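PDB 4MZD: nisin leader peptide-processing serine protease NisP from Lactococcus lactis subsp. lactis, which cleaves the leader peptide from the precursor of the antibiotic nisin, probably as a subtilisin-like serine endopeptidase; this chain is the piece that carries its protease domain. Local coordinates for residues S65-D70 / N158-G163; Y77-G82 / L395-L400; G97-G102 / Y173-E178; Y208-G213 / R267-P272. One frame throughout, in Å; residues are numbered along the deposited sequence.

Overall arrangement
Starting at the modelled N terminus, segment 65-70 turns ahead of helix 73-79 and closes contact 1 on the loop that follows helix 147-156. Segment 77-82, at the end of helix 73-79, waits far longer for its partner: contact 2 closes at 395-400, so it crosses contact 1, which it also touches through Trp-69. Contact 3 joins strands 95-100 and 169-174 and carries Asp-100 of the predicted charge relay; it crosses contact 1 and nests inside contact 2. Contact 4, also nested in contact 2, follows contact 3 in series and ties the end of strand 200-210 to the loop before strand 275-278. Contacts 3 and 4 share the large sheet, their centres about 28 Å apart.

Contact 1: S65-D70 / N158-G163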
loop_
_atom_site.group_PDB
_atom_site.type_symbol
_atom_site.label_atom_id
_atom_site.label_comp_id
_atom_site.label_asym_id
_atom_site.label_seq_id
_atom_site.Cartn_x
_atom_site.Cartn_y
_atom_site.Cartn_z
ATOM N N SER A 65 -6.476 26.535 -8.525
ATOM C CA SER A 65 -7.063 25.211 -8.739
ATOM C C SER A 65 -6.506 24.117 -7.820
ATOM O O SER A 65 -7.275 23.441 -7.138
ATOM C CB SER A 65 -6.945 24.788 -10.206
ATOM O OG SER A 65 -7.811 25.550 -11.027
ATOM N N HIS A 66 -5.184 23.933 -7.810
ATOM C CA HIS A 66 -4.544 22.898 -6.990
ATOM C C HIS A 66 -3.485 23.536 -6.102
ATOM O O HIS A 66 -2.287 23.477 -6.385
ATOM C CB HIS A 66 -3.953 21.804 -7.877
ATOM C CG HIS A 66 -4.911 21.307 -8.912
ATOM N ND1 HIS A 66 -6.089 20.670 -8.588
ATOM C CD2 HIS A 66 -4.881 21.379 -10.264
ATOM C CE1 HIS A 66 -6.740 20.363 -9.695
ATOM N NE2 HIS A 66 -6.028 20.780 -10.727
ATOM N N ASP A 67 -3.953 24.144 -5.018
ATOM C CA ASP A 67 -3.123 25.020 -4.200
ATOM C C ASP A 67 -1.839 24.388 -3.702
ATOM O O ASP A 67 -0.836 25.081 -3.546
ATOM C CB ASP A 67 -3.902 25.513 -2.989
ATOM C CG ASP A 67 -5.052 26.406 -3.364
ATOM O OD1 ASP A 67 -4.933 27.153 -4.362
ATOM O OD2 ASP A 67 -6.072 26.365 -2.648
ATOM N N PHE A 68 -1.869 23.087 -3.425
ATOM C CA PHE A 68 -0.732 22.453 -2.769
ATOM C C PHE A 68 0.066 21.530 -3.693
ATOM O O PHE A 68 0.940 20.789 -3.239
ATOM C CB PHE A 68 -1.197 21.717 -1.507
ATOM C CG PHE A 68 -1.805 22.627 -0.457
ATOM C CD1 PHE A 68 -1.262 23.875 -0.186
ATOM C CD2 PHE A 68 -2.929 22.228 0.256
ATOM C CE1 PHE A 68 -1.825 24.704 0.785
ATOM C CE2 PHE A 68 -3.488 23.049 1.227
ATOM C CZ PHE A 68 -2.934 24.287 1.486
ATOM N N TRP A 69 -0.206 21.589 -4.992
ATOM C CA TRP A 69 0.564 20.809 -5.951
ATOM C C TRP A 69 2.068 21.021 -5.787
ATOM O O TRP A 69 2.852 20.076 -5.895
ATOM C CB TRP A 69 0.134 21.161 -7.374
ATOM C CG TRP A 69 1.015 20.603 -8.438
ATOM C CD1 TRP A 69 1.852 21.304 -9.254
ATOM C CD2 TRP A 69 1.152 19.228 -8.807
ATOM N NE1 TRP A 69 2.498 20.452 -10.114
ATOM C CE2 TRP A 69 2.083 19.170 -9.865
ATOM C CE3 TRP A 69 0.570 18.039 -8.356
ATOM C CZ2 TRP A 69 2.448 17.973 -10.475
ATOM C CZ3 TRP A 69 0.937 16.849 -8.962
ATOM C CH2 TRP A 69 1.867 16.826 -10.010
ATOM N N ASP A 70 2.476 22.257 -5.517
ATOM C CA ASP A 70 3.898 22.557 -5.391
ATOM C C ASP A 70 4.581 21.812 -4.247
ATOM O O ASP A 70 5.800 21.645 -4.256
ATOM C CB ASP A 70 4.117 24.065 -5.242
ATOM C CG ASP A 70 3.840 24.820 -6.526
ATOM O OD1 ASP A 70 3.959 24.208 -7.607
ATOM O OD2 ASP A 70 3.518 26.026 -6.454
ATOM N N ASN A 158 -8.390 14.885 -5.867
ATOM C CA ASN A 158 -8.685 15.720 -7.012
ATOM C C ASN A 158 -9.115 17.100 -6.566
ATOM O O ASN A 158 -10.268 17.490 -6.720
ATOM C CB ASN A 158 -9.766 15.060 -7.861
ATOM C CG ASN A 158 -9.921 15.714 -9.213
ATOM O OD1 ASN A 158 -9.071 16.498 -9.635
ATOM N ND2 ASN A 158 -10.997 15.378 -9.915
ATOM N N GLY A 159 -8.186 17.853 -6.005
ATOM C CA GLY A 159 -8.536 19.160 -5.490
ATOM C C GLY A 159 -7.301 19.938 -5.109
ATOM O O GLY A 159 -6.488 20.295 -5.961
ATOM N N ASN A 160 -7.146 20.196 -3.818
ATOM C CA ASN A 160 -6.017 20.993 -3.358
ATOM C C ASN A 160 -4.689 20.254 -3.503
ATOM O O ASN A 160 -3.633 20.884 -3.650
ATOM C CB ASN A 160 -6.269 21.464 -1.931
ATOM C CG ASN A 160 -7.618 22.145 -1.785
ATOM O OD1 ASN A 160 -8.006 22.959 -2.622
ATOM N ND2 ASN A 160 -8.344 21.808 -0.731
ATOM N N ILE A 161 -4.750 18.923 -3.443
ATOM C CA ILE A 161 -3.664 18.074 -3.920
ATOM C C ILE A 161 -4.227 17.134 -4.972
ATOM O O ILE A 161 -5.451 16.993 -5.112
ATOM C CB ILE A 161 -2.973 17.254 -2.798
ATOM C CG1 ILE A 161 -3.899 16.180 -2.233
ATOM C CG2 ILE A 161 -2.440 18.163 -1.710
ATOM C CD1 ILE A 161 -3.175 15.157 -1.406
ATOM N N LEU A 162 -3.321 16.500 -5.709
ATOM C CA LEU A 162 -3.681 15.540 -6.747
ATOM C C LEU A 162 -3.074 14.179 -6.448
ATOM O O LEU A 162 -1.896 14.069 -6.078
ATOM C CB LEU A 162 -3.166 16.004 -8.110
ATOM C CG LEU A 162 -3.826 17.279 -8.626
ATOM C CD1 LEU A 162 -3.119 17.776 -9.873
ATOM C CD2 LEU A 162 -5.310 17.074 -8.890
ATOM N N GLY A 163 -3.875 13.137 -6.620
ATOM C CA GLY A 163 -3.376 11.776 -6.604
ATOM C C GLY A 163 -2.794 11.399 -7.954
ATOM O O GLY A 163 -2.720 12.237 -8.862
#
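The type I beta turn from His-66 to Trp-69, at the N-terminal end of the ordered chain just before helix 73-79, docks on loop 158-163, the link between helix 147-156 and strand 169-174. Two loop carbonyls hold it. His-66 ND1 donates to Gly-159 O (2.7 Å, 163° at the hydrogen), meeting a lone pair in the carbonyl plane while the oxygen lies in the plane of the ring, so this bond fixes the rotation of the imidazole. Phe-68 N, inside the turn, donates to Asn-160 O over 2.8 Å.

With its edge thus engaged, the His-66 ring offers a face to Leu-162, whose CD2 sits 3.9 Å from the ring centroid in a CH-pi contact. The other branch, CD1, reaches Trp-69 CE3 at 4.0 Å, so a branched leucine serves two aromatic neighbours at once. A chi1 of 170° swings the indole away from its own N-H and down to Leu-162. Phe-68 CB packs on Ile-161 CG2 at 3.8 Å, and its ring meets Phe-338 and Tyr-346 edge-to-face. Asn-160 sends ND2 to Tyr-346 OH, while Asp-109 accepts from its backbone N. The start of the ordered chain is thus tied down by a type I turn, closed by Trp-69 N to His-66 O and docked through the His-66 side chain and Phe-68 N on two successive loop carbonyls.

Contact 2: Y77-G82 / L395-L400; sequences YVTNNG and LNIVDL
Two helices meet end to end here: Val-78 O, in the last part of helix 73-79, accepts a hydrogen bond from Ile-397 N, in the first turn of helix 397-402. The bond is 2.9 Å long and nearly straight, 167° at the hydrogen, with the donor almost in line with C=O. Main-chain carbonyls at a helix C terminus and N-H groups at an N terminus lack partners inside their own helices, so each end supplies what the other needs. Water extends the join: one molecule donates to Val-78 O and accepts from Val-398 N, and another bridges Tyr-77 O and Leu-395 O.

Valine and isoleucine suit the buried, apolar part of this seam. Val-78 spreads its two methyls apart, CG1 lying 4.1 Å from Leu-395 CD2 and CG2 the same distance from Ile-397 CD1. Leu-395 and Ile-397 continue onto Ala-362 of helix 356-370, which backs the contact. Asn-80, a residue type that readily adopts positive phi, turns the chain away after helix 73-79. In the conformer given, its amide lies across Val-398, ND2 3.6 Å from CG2, and ND2 donates to a water that in turn donates to Asp-399 OD1.

Thr-79 OG1 accepts from Gly-82 N at 2.9 Å in an ST motif and also bonds to Met-75 O. On the partner segment Asn-396, its CG anti to the backbone N (chi1 -175°), brings OD1 round to Asp-399 N, 2.9 Å away, with the donor tilted 21° from the amide carbonyl plane. That is the classic asparagine N-cap, here opening a helix that abuts the end of another.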
loop_
_atom_site.group_PDB
_atom_site.type_symbol
_atom_site.label_atom_id
_atom_site.label_comp_id
_atom_site.label_asym_id
_atom_site.label_seq_id
_atom_site.Cartn_x
_atom_site.Cartn_y
_atom_site.Cartn_z
ATOM N N TYR A 77 7.369 13.541 -9.262
ATOM C CA TYR A 77 8.359 12.542 -9.640
ATOM C C TYR A 77 7.776 11.470 -10.574
ATOM O O TYR A 77 8.388 11.097 -11.573
ATOM C CB TYR A 77 8.950 11.897 -8.385
ATOM C CG TYR A 77 10.133 11.004 -8.654
ATOM C CD1 TYR A 77 11.428 11.493 -8.562
ATOM C CD2 TYR A 77 9.957 9.668 -8.991
ATOM C CE1 TYR A 77 12.515 10.671 -8.805
ATOM C CE2 TYR A 77 11.030 8.845 -9.235
ATOM C CZ TYR A 77 12.309 9.351 -9.141
ATOM O OH TYR A 77 13.380 8.524 -9.390
ATOM N N VAL A 78 6.590 10.972 -10.256
ATOM C CA VAL A 78 6.021 9.871 -11.038
ATOM C C VAL A 78 5.159 10.300 -12.230
ATOM O O VAL A 78 4.850 9.472 -13.097
ATOM C CB VAL A 78 5.225 8.869 -10.162
ATOM C CG1 VAL A 78 6.137 8.228 -9.130
ATOM C CG2 VAL A 78 4.036 9.544 -9.492
ATOM N N THR A 79 4.788 11.583 -12.278
ATOM C CA THR A 79 3.933 12.114 -13.342
ATOM C C THR A 79 4.683 12.979 -14.360
ATOM O O THR A 79 4.059 13.534 -15.259
ATOM C CB THR A 79 2.802 13.010 -12.773
ATOM O OG1 THR A 79 3.381 14.154 -12.130
ATOM C CG2 THR A 79 1.895 12.248 -11.809
ATOM N N ASN A 80 6.001 13.084 -14.214
ATOM C CA ASN A 80 6.788 14.036 -14.992
ATOM C C ASN A 80 6.244 15.443 -14.806
ATOM O O ASN A 80 5.863 16.118 -15.767
ATOM C CB ASN A 80 6.821 13.667 -16.473
ATOM C CG ASN A 80 7.701 12.475 -16.750
ATOM O OD1 ASN A 80 8.386 11.975 -15.856
ATOM N ND2 ASN A 80 7.700 12.018 -17.995
ATOM N N ASN A 81 6.202 15.865 -13.549
ATOM C CA ASN A 81 5.700 17.184 -13.187
ATOM C C ASN A 81 4.373 17.510 -13.863
ATOM O O ASN A 81 4.190 18.573 -14.466
ATOM C CB ASN A 81 6.743 18.282 -13.427
ATOM C CG ASN A 81 6.475 19.516 -12.590
ATOM O OD1 ASN A 81 5.473 19.585 -11.876
ATOM N ND2 ASN A 81 7.375 20.494 -12.658
ATOM N N GLY A 82 3.447 16.567 -13.751
ATOM C CA GLY A 82 2.081 16.769 -14.187
ATOM C C GLY A 82 1.752 16.312 -15.594
ATOM O O GLY A 82 0.586 16.302 -15.971
ATOM N N LEU A 395 8.281 3.514 -10.745
ATOM C CA LEU A 395 7.050 3.909 -11.415
ATOM C C LEU A 395 7.255 5.187 -12.218
ATOM O O LEU A 395 7.773 6.182 -11.703
ATOM C CB LEU A 395 5.951 4.148 -10.381
ATOM C CG LEU A 395 4.606 4.592 -10.961
ATOM C CD1 LEU A 395 3.960 3.470 -11.769
ATOM C CD2 LEU A 395 3.685 5.047 -9.844
ATOM N N ASN A 396 6.840 5.150 -13.478
ATOM C CA ASN A 396 6.808 6.335 -14.319
ATOM C C ASN A 396 5.521 6.259 -15.113
ATOM O O ASN A 396 5.377 5.425 -16.009
ATOM C CB ASN A 396 8.020 6.403 -15.242
ATOM C CG ASN A 396 8.057 7.685 -16.044
ATOM O OD1 ASN A 396 7.201 7.921 -16.892
ATOM N ND2 ASN A 396 9.046 8.527 -15.771
ATOM N N ILE A 397 4.570 7.115 -14.760
ATOM C CA ILE A 397 3.223 6.979 -15.294
ATOM C C ILE A 397 3.150 7.353 -16.771
ATOM O O ILE A 397 2.385 6.755 -17.522
ATOM C CB ILE A 397 2.198 7.759 -14.448
ATOM C CG1 ILE A 397 2.272 7.274 -12.997
ATOM C CG2 ILE A 397 0.798 7.586 -15.013
ATOM C CD1 ILE A 397 1.318 7.963 -12.056
ATOM N N VAL A 398 3.954 8.325 -17.193
ATOM C CA VAL A 398 4.016 8.643 -18.611
ATOM C C VAL A 398 4.470 7.425 -19.425
ATOM O O VAL A 398 3.861 7.086 -20.446
ATOM C CB VAL A 398 4.900 9.876 -18.883
ATOM C CG1 VAL A 398 5.111 10.054 -20.379
ATOM C CG2 VAL A 398 4.259 11.119 -18.272
ATOM N N ASP A 399 5.526 6.755 -18.969
ATOM C CA ASP A 399 6.008 5.563 -19.664
ATOM C C ASP A 399 4.937 4.479 -19.685
ATOM O O ASP A 399 4.746 3.794 -20.693
ATOM C CB ASP A 399 7.267 4.998 -19.006
ATOM C CG ASP A 399 8.496 5.844 -19.255
ATOM O OD1 ASP A 399 8.461 6.744 -20.121
ATOM O OD2 ASP A 399 9.517 5.586 -18.588
ATOM N N LEU A 400 4.240 4.327 -18.567
ATOM C CA LEU A 400 3.232 3.292 -18.450
ATOM C C LEU A 400 2.066 3.557 -19.401
ATOM O O LEU A 400 1.627 2.658 -20.119
ATOM C CB LEU A 400 2.750 3.220 -17.008
ATOM C CG LEU A 400 1.884 2.022 -16.654
ATOM C CD1 LEU A 400 2.626 0.729 -16.949
ATOM C CD2 LEU A 400 1.499 2.099 -15.191
HETATM O O HOH W 1 9.439 8.277 -12.570
HETATM O O HOH W 2 5.771 10.093 -15.767
HETATM O O HOH W 3 8.893 9.622 -19.088
#

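Contact 3: G97-G102 / Y173-E178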
loop_
_atom_site.group_PDB
_atom_site.type_symbol
_atom_site.label_atom_id
_atom_site.label_comp_id
_atom_site.label_asym_id
_atom_site.label_seq_id
_atom_site.Cartn_x
_atom_site.Cartn_y
_atom_site.Cartn_z
ATOM N N GLY A 97 -9.948 -0.935 -5.120
ATOM C CA GLY A 97 -10.419 -1.295 -3.798
ATOM C C GLY A 97 -9.313 -1.073 -2.786
ATOM O O GLY A 97 -8.227 -1.632 -2.928
ATOM N N ILE A 98 -9.574 -0.248 -1.778
ATOM C CA ILE A 98 -8.554 0.114 -0.807
ATOM C C ILE A 98 -8.785 -0.647 0.492
ATOM O O ILE A 98 -9.788 -0.428 1.178
ATOM C CB ILE A 98 -8.538 1.622 -0.509
ATOM C CG1 ILE A 98 -8.518 2.448 -1.798
ATOM C CG2 ILE A 98 -7.332 1.968 0.366
ATOM C CD1 ILE A 98 -8.626 3.941 -1.534
ATOM N N ILE A 99 -7.863 -1.552 0.809
ATOM C CA ILE A 99 -7.955 -2.372 2.010
ATOM C C ILE A 99 -7.048 -1.725 3.054
ATOM O O ILE A 99 -5.823 -1.815 2.977
ATOM C CB ILE A 99 -7.531 -3.815 1.703
ATOM C CG1 ILE A 99 -8.488 -4.422 0.666
ATOM C CG2 ILE A 99 -7.502 -4.643 2.976
ATOM C CD1 ILE A 99 -8.162 -5.858 0.253
ATOM N N ASP A 100 -7.655 -1.021 4.004
ATOM C CA ASP A 100 -6.890 -0.138 4.872
ATOM C C ASP A 100 -7.746 0.254 6.075
ATOM O O ASP A 100 -8.646 -0.494 6.464
ATOM C CB ASP A 100 -6.378 1.075 4.076
ATOM C CG ASP A 100 -5.049 1.590 4.588
ATOM O OD1 ASP A 100 -5.036 2.134 5.709
ATOM O OD2 ASP A 100 -4.035 1.470 3.864
ATOM N N SER A 101 -7.489 1.418 6.663
ATOM C CA SER A 101 -8.200 1.785 7.889
ATOM C C SER A 101 -9.545 2.478 7.665
ATOM O O SER A 101 -10.110 3.024 8.609
ATOM C CB SER A 101 -7.319 2.639 8.807
ATOM O OG SER A 101 -7.102 3.930 8.272
ATOM N N GLY A 102 -10.064 2.442 6.438
ATOM C CA GLY A 102 -11.294 3.140 6.118
ATOM C C GLY A 102 -11.002 4.459 5.436
ATOM O O GLY A 102 -9.893 4.688 4.952
ATOM N N TYR A 173 -12.558 -0.811 1.965
ATOM C CA TYR A 173 -12.638 -2.045 2.744
ATOM C C TYR A 173 -11.820 -1.854 4.011
ATOM O O TYR A 173 -10.592 -1.773 3.963
ATOM C CB TYR A 173 -12.170 -3.244 1.896
ATOM C CG TYR A 173 -12.998 -3.302 0.641
ATOM C CD1 TYR A 173 -14.262 -3.877 0.650
ATOM C CD2 TYR A 173 -12.570 -2.688 -0.528
ATOM C CE1 TYR A 173 -15.063 -3.860 -0.477
ATOM C CE2 TYR A 173 -13.368 -2.668 -1.663
ATOM C CZ TYR A 173 -14.607 -3.257 -1.633
ATOM O OH TYR A 173 -15.396 -3.226 -2.760
ATOM N N ARG A 174 -12.507 -1.730 5.143
ATOM C CA ARG A 174 -11.838 -1.382 6.387
ATOM C C ARG A 174 -11.388 -2.624 7.143
ATOM O O ARG A 174 -12.202 -3.492 7.471
ATOM C CB ARG A 174 -12.745 -0.527 7.274
ATOM C CG ARG A 174 -12.044 -0.030 8.528
ATOM C CD ARG A 174 -12.753 1.111 9.231
ATOM N NE ARG A 174 -13.934 0.700 9.980
ATOM C CZ ARG A 174 -13.938 0.292 11.249
ATOM N NH1 ARG A 174 -15.089 -0.024 11.827
ATOM N NH2 ARG A 174 -12.817 0.217 11.947
ATOM N N VAL A 175 -10.085 -2.685 7.423
ATOM C CA VAL A 175 -9.493 -3.799 8.159
ATOM C C VAL A 175 -8.698 -3.347 9.383
ATOM O O VAL A 175 -8.060 -4.165 10.042
ATOM C CB VAL A 175 -8.616 -4.707 7.260
ATOM C CG1 VAL A 175 -9.449 -5.322 6.143
ATOM C CG2 VAL A 175 -7.418 -3.945 6.710
ATOM N N PHE A 176 -8.734 -2.055 9.695
ATOM C CA PHE A 176 -8.140 -1.549 10.929
ATOM C C PHE A 176 -9.162 -0.720 11.675
ATOM O O PHE A 176 -9.959 0.001 11.064
ATOM C CB PHE A 176 -6.941 -0.631 10.670
ATOM C CG PHE A 176 -5.736 -1.328 10.110
ATOM C CD1 PHE A 176 -4.753 -1.838 10.948
ATOM C CD2 PHE A 176 -5.577 -1.461 8.741
ATOM C CE1 PHE A 176 -3.636 -2.463 10.430
ATOM C CE2 PHE A 176 -4.475 -2.099 8.215
ATOM C CZ PHE A 176 -3.497 -2.596 9.061
ATOM N N GLY A 177 -9.098 -0.810 13.001
ATOM C CA GLY A 177 -9.767 0.120 13.886
ATOM C C GLY A 177 -8.784 1.227 14.206
ATOM O O GLY A 177 -8.610 2.160 13.429
ATOM N N GLU A 178 -8.104 1.108 15.343
ATOM C CA GLU A 178 -7.098 2.095 15.709
ATOM C C GLU A 178 -5.701 1.516 15.875
ATOM O O GLU A 178 -4.753 2.262 16.129
ATOM C CB GLU A 178 -7.514 2.843 16.972
ATOM C CG GLU A 178 -8.715 3.721 16.764
ATOM C CD GLU A 178 -9.074 4.474 18.013
ATOM O OE1 GLU A 178 -9.465 3.825 19.007
ATOM O OE2 GLU A 178 -8.944 5.715 18.013
HETATM O O HOH W 4 -10.077 3.276 11.359
#
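Strands 95-100 and 169-174 run parallel, with Ile-99 paired to Tyr-173 and Asp-100 to Arg-174. Tyr-173 N donates to Ile-98 O (2.9 Å) and Asp-100 N to Tyr-173 O (3.0 Å); Val-175 N then bonds Asp-100 O at 2.8 Å, 171° at the hydrogen, carrying the ladder one residue past the end of strand 169-174.

Ile-99, on the face it shares with Tyr-173, rests CG2 against Val-175 CG1 at 3.8 Å. The tyrosine turns a ring edge to Gly-97 CA, at 3.9 Å from CE2, where the absence of a side chain leaves it room. Arg-174, on the other face, lays CD 3.3 Å from Ser-101 O, then bends at chi3 (75°) so that NH2 reaches Phe-176 O; its NE bonds Asp-140 O and NH1 makes a salt bridge to Glu-134. Asp-100 is the predicted charge-relay aspartate. Its OD1 bonds His-147 ND1, the next predicted member of the relay, and Ser-101 N, at 2.7 Å on the anti lone pair, further restrains the carboxylate.

Strand 200-210 flanks strand 95-100 within the sheet, helix 183-195 packs on Ile-99, Tyr-173 and Val-175, and helix 147-156 lies against Ile-98 and Asp-100.

Contact 4: Y208-G213 / R267-P272; sequences YLMISG and RSIKVP
Hydrogen bonding across this contact rests on Arg-267, which grips Tyr-208 O end-on with both terminal nitrogens, NH2 at 2.8 Å and NH1 at 3.0 Å. The oxygen lies in the guanidinium plane, yet both donors come from one face of the carbonyl: NH1 stands 49° out of its plane, and NH2 is tilted 26°. Such reach needs a long side chain, and Arg-267 is extended from CG to NE. Its other bonds, NH1 to Tyr-215 OH and NE to Asn-480 O, spread the planar group over three parts of the chain. Tyr-208 itself directs its hydroxyl elsewhere, to Asp-249.

Apolar contact centres on Met-210. The side chain leaves opposite its own amide nitrogen (chi1 -164°), bends at chi3 and sets SD 4.0 Å from Ile-269 CD1, while CE comes 3.7 Å from Val-271 O. Methionine suits the place because an unbranched, polarisable thioether can follow an uneven surface; Ile-260 of helix 256-264 packs on it too, and Ile-269 rests on Leu-263 of the same helix.

Backbone to backbone, Gly-213 brings CA to 3.2 Å from Val-271 O, a CA-H...O contact. With positive phi and no side chain, Gly-213 lets the two backbones come this close.

The chain turns a corner at Lys-270. Lys-270 and Val-271 both face Ser-214 of the short strand 214-215, a classic beta bulge, just after strand 200-210 of the subtilisin-like sheet ends.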
loop_
_atom_site.group_PDB
_atom_site.type_symbol
_atom_site.label_atom_id
_atom_site.label_comp_id
_atom_site.label_asym_id
_atom_site.label_seq_id
_atom_site.Cartn_x
_atom_site.Cartn_y
_atom_site.Cartn_z
ATOM N N TYR A 208 5.119 -10.218 8.656
ATOM C CA TYR A 208 6.102 -11.251 8.356
ATOM C C TYR A 208 5.608 -12.609 8.834
ATOM O O TYR A 208 5.146 -12.756 9.978
ATOM C CB TYR A 208 7.465 -10.930 8.989
ATOM C CG TYR A 208 7.985 -9.593 8.539
ATOM C CD1 TYR A 208 8.335 -9.378 7.212
ATOM C CD2 TYR A 208 8.082 -8.531 9.422
ATOM C CE1 TYR A 208 8.770 -8.142 6.777
ATOM C CE2 TYR A 208 8.522 -7.288 8.997
ATOM C CZ TYR A 208 8.865 -7.104 7.673
ATOM O OH TYR A 208 9.298 -5.877 7.227
ATOM N N LEU A 209 5.713 -13.597 7.950
ATOM C CA LEU A 209 5.313 -14.968 8.244
ATOM C C LEU A 209 6.528 -15.880 8.126
ATOM O O LEU A 209 7.253 -15.817 7.132
ATOM C CB LEU A 209 4.252 -15.427 7.244
ATOM C CG LEU A 209 2.966 -14.596 7.193
ATOM C CD1 LEU A 209 2.055 -15.099 6.091
ATOM C CD2 LEU A 209 2.242 -14.621 8.530
ATOM N N MET A 210 6.748 -16.724 9.134
ATOM C CA MET A 210 7.771 -17.760 9.038
ATOM C C MET A 210 7.035 -19.032 8.646
ATOM O O MET A 210 6.256 -19.572 9.436
ATOM C CB MET A 210 8.520 -17.928 10.365
ATOM C CG MET A 210 9.850 -18.701 10.237
ATOM S SD MET A 210 10.867 -18.863 11.786
ATOM C CE MET A 210 9.922 -20.148 12.636
ATOM N N ILE A 211 7.254 -19.488 7.416
ATOM C CA ILE A 211 6.389 -20.509 6.829
ATOM C C ILE A 211 6.991 -21.912 6.845
ATOM O O ILE A 211 6.369 -22.859 6.373
ATOM C CB ILE A 211 5.935 -20.133 5.398
ATOM C CG1 ILE A 211 7.128 -20.018 4.443
ATOM C CG2 ILE A 211 5.155 -18.839 5.431
ATOM C CD1 ILE A 211 6.727 -19.925 2.976
ATOM N N SER A 212 8.201 -22.038 7.382
ATOM C CA SER A 212 8.798 -23.343 7.666
ATOM C C SER A 212 9.522 -23.212 9.000
ATOM O O SER A 212 9.499 -22.144 9.614
ATOM C CB SER A 212 9.740 -23.792 6.541
ATOM O OG SER A 212 10.871 -22.952 6.422
ATOM N N GLY A 213 10.149 -24.286 9.466
ATOM C CA GLY A 213 10.763 -24.248 10.777
ATOM C C GLY A 213 9.711 -24.228 11.870
ATOM O O GLY A 213 8.566 -24.632 11.657
ATOM N N ARG A 267 9.706 -12.467 18.593
ATOM C CA ARG A 267 9.085 -13.786 18.606
ATOM C C ARG A 267 10.053 -14.792 19.184
ATOM O O ARG A 267 11.248 -14.520 19.281
ATOM C CB ARG A 267 8.713 -14.222 17.187
ATOM C CG ARG A 267 7.762 -13.282 16.486
ATOM C CD ARG A 267 7.399 -13.776 15.102
ATOM N NE ARG A 267 6.759 -12.696 14.364
ATOM C CZ ARG A 267 6.333 -12.772 13.109
ATOM N NH1 ARG A 267 6.449 -13.902 12.422
ATOM N NH2 ARG A 267 5.787 -11.697 12.544
ATOM N N SER A 268 9.533 -15.960 19.546
ATOM C CA SER A 268 10.342 -17.024 20.124
ATOM C C SER A 268 10.558 -18.144 19.109
ATOM O O SER A 268 9.710 -19.019 18.946
ATOM C CB SER A 268 9.670 -17.576 21.382
ATOM O OG SER A 268 9.387 -16.535 22.305
ATOM N N ILE A 269 11.703 -18.110 18.434
ATOM C CA ILE A 269 11.996 -19.043 17.349
ATOM C C ILE A 269 12.865 -20.208 17.821
ATOM O O ILE A 269 13.879 -20.006 18.486
ATOM C CB ILE A 269 12.686 -18.312 16.174
ATOM C CG1 ILE A 269 11.742 -17.255 15.589
ATOM C CG2 ILE A 269 13.144 -19.306 15.117
ATOM C CD1 ILE A 269 12.374 -16.348 14.559
ATOM N N LYS A 270 12.454 -21.427 17.479
ATOM C CA LYS A 270 13.169 -22.630 17.893
ATOM C C LYS A 270 14.039 -23.165 16.759
ATOM O O LYS A 270 15.241 -23.388 16.933
ATOM C CB LYS A 270 12.182 -23.709 18.336
ATOM C CG LYS A 270 12.860 -24.973 18.845
ATOM C CD LYS A 270 12.014 -26.218 18.619
ATOM C CE LYS A 270 10.805 -26.265 19.540
ATOM N NZ LYS A 270 9.753 -25.292 19.150
ATOM N N VAL A 271 13.416 -23.401 15.610
ATOM C CA VAL A 271 14.129 -23.799 14.404
ATOM C C VAL A 271 13.813 -22.781 13.318
ATOM O O VAL A 271 12.667 -22.680 12.878
ATOM C CB VAL A 271 13.706 -25.202 13.928
ATOM C CG1 VAL A 271 14.450 -25.581 12.651
ATOM C CG2 VAL A 271 13.959 -26.234 15.018
ATOM N N PRO A 272 14.817 -22.000 12.894
ATOM C CA PRO A 272 14.555 -20.969 11.884
ATOM C C PRO A 272 14.061 -21.573 10.579
ATOM O O PRO A 272 14.555 -22.608 10.134
ATOM C CB PRO A 272 15.926 -20.323 11.674
ATOM C CG PRO A 272 16.688 -20.625 12.920
ATOM C CD PRO A 272 16.212 -21.972 13.369
#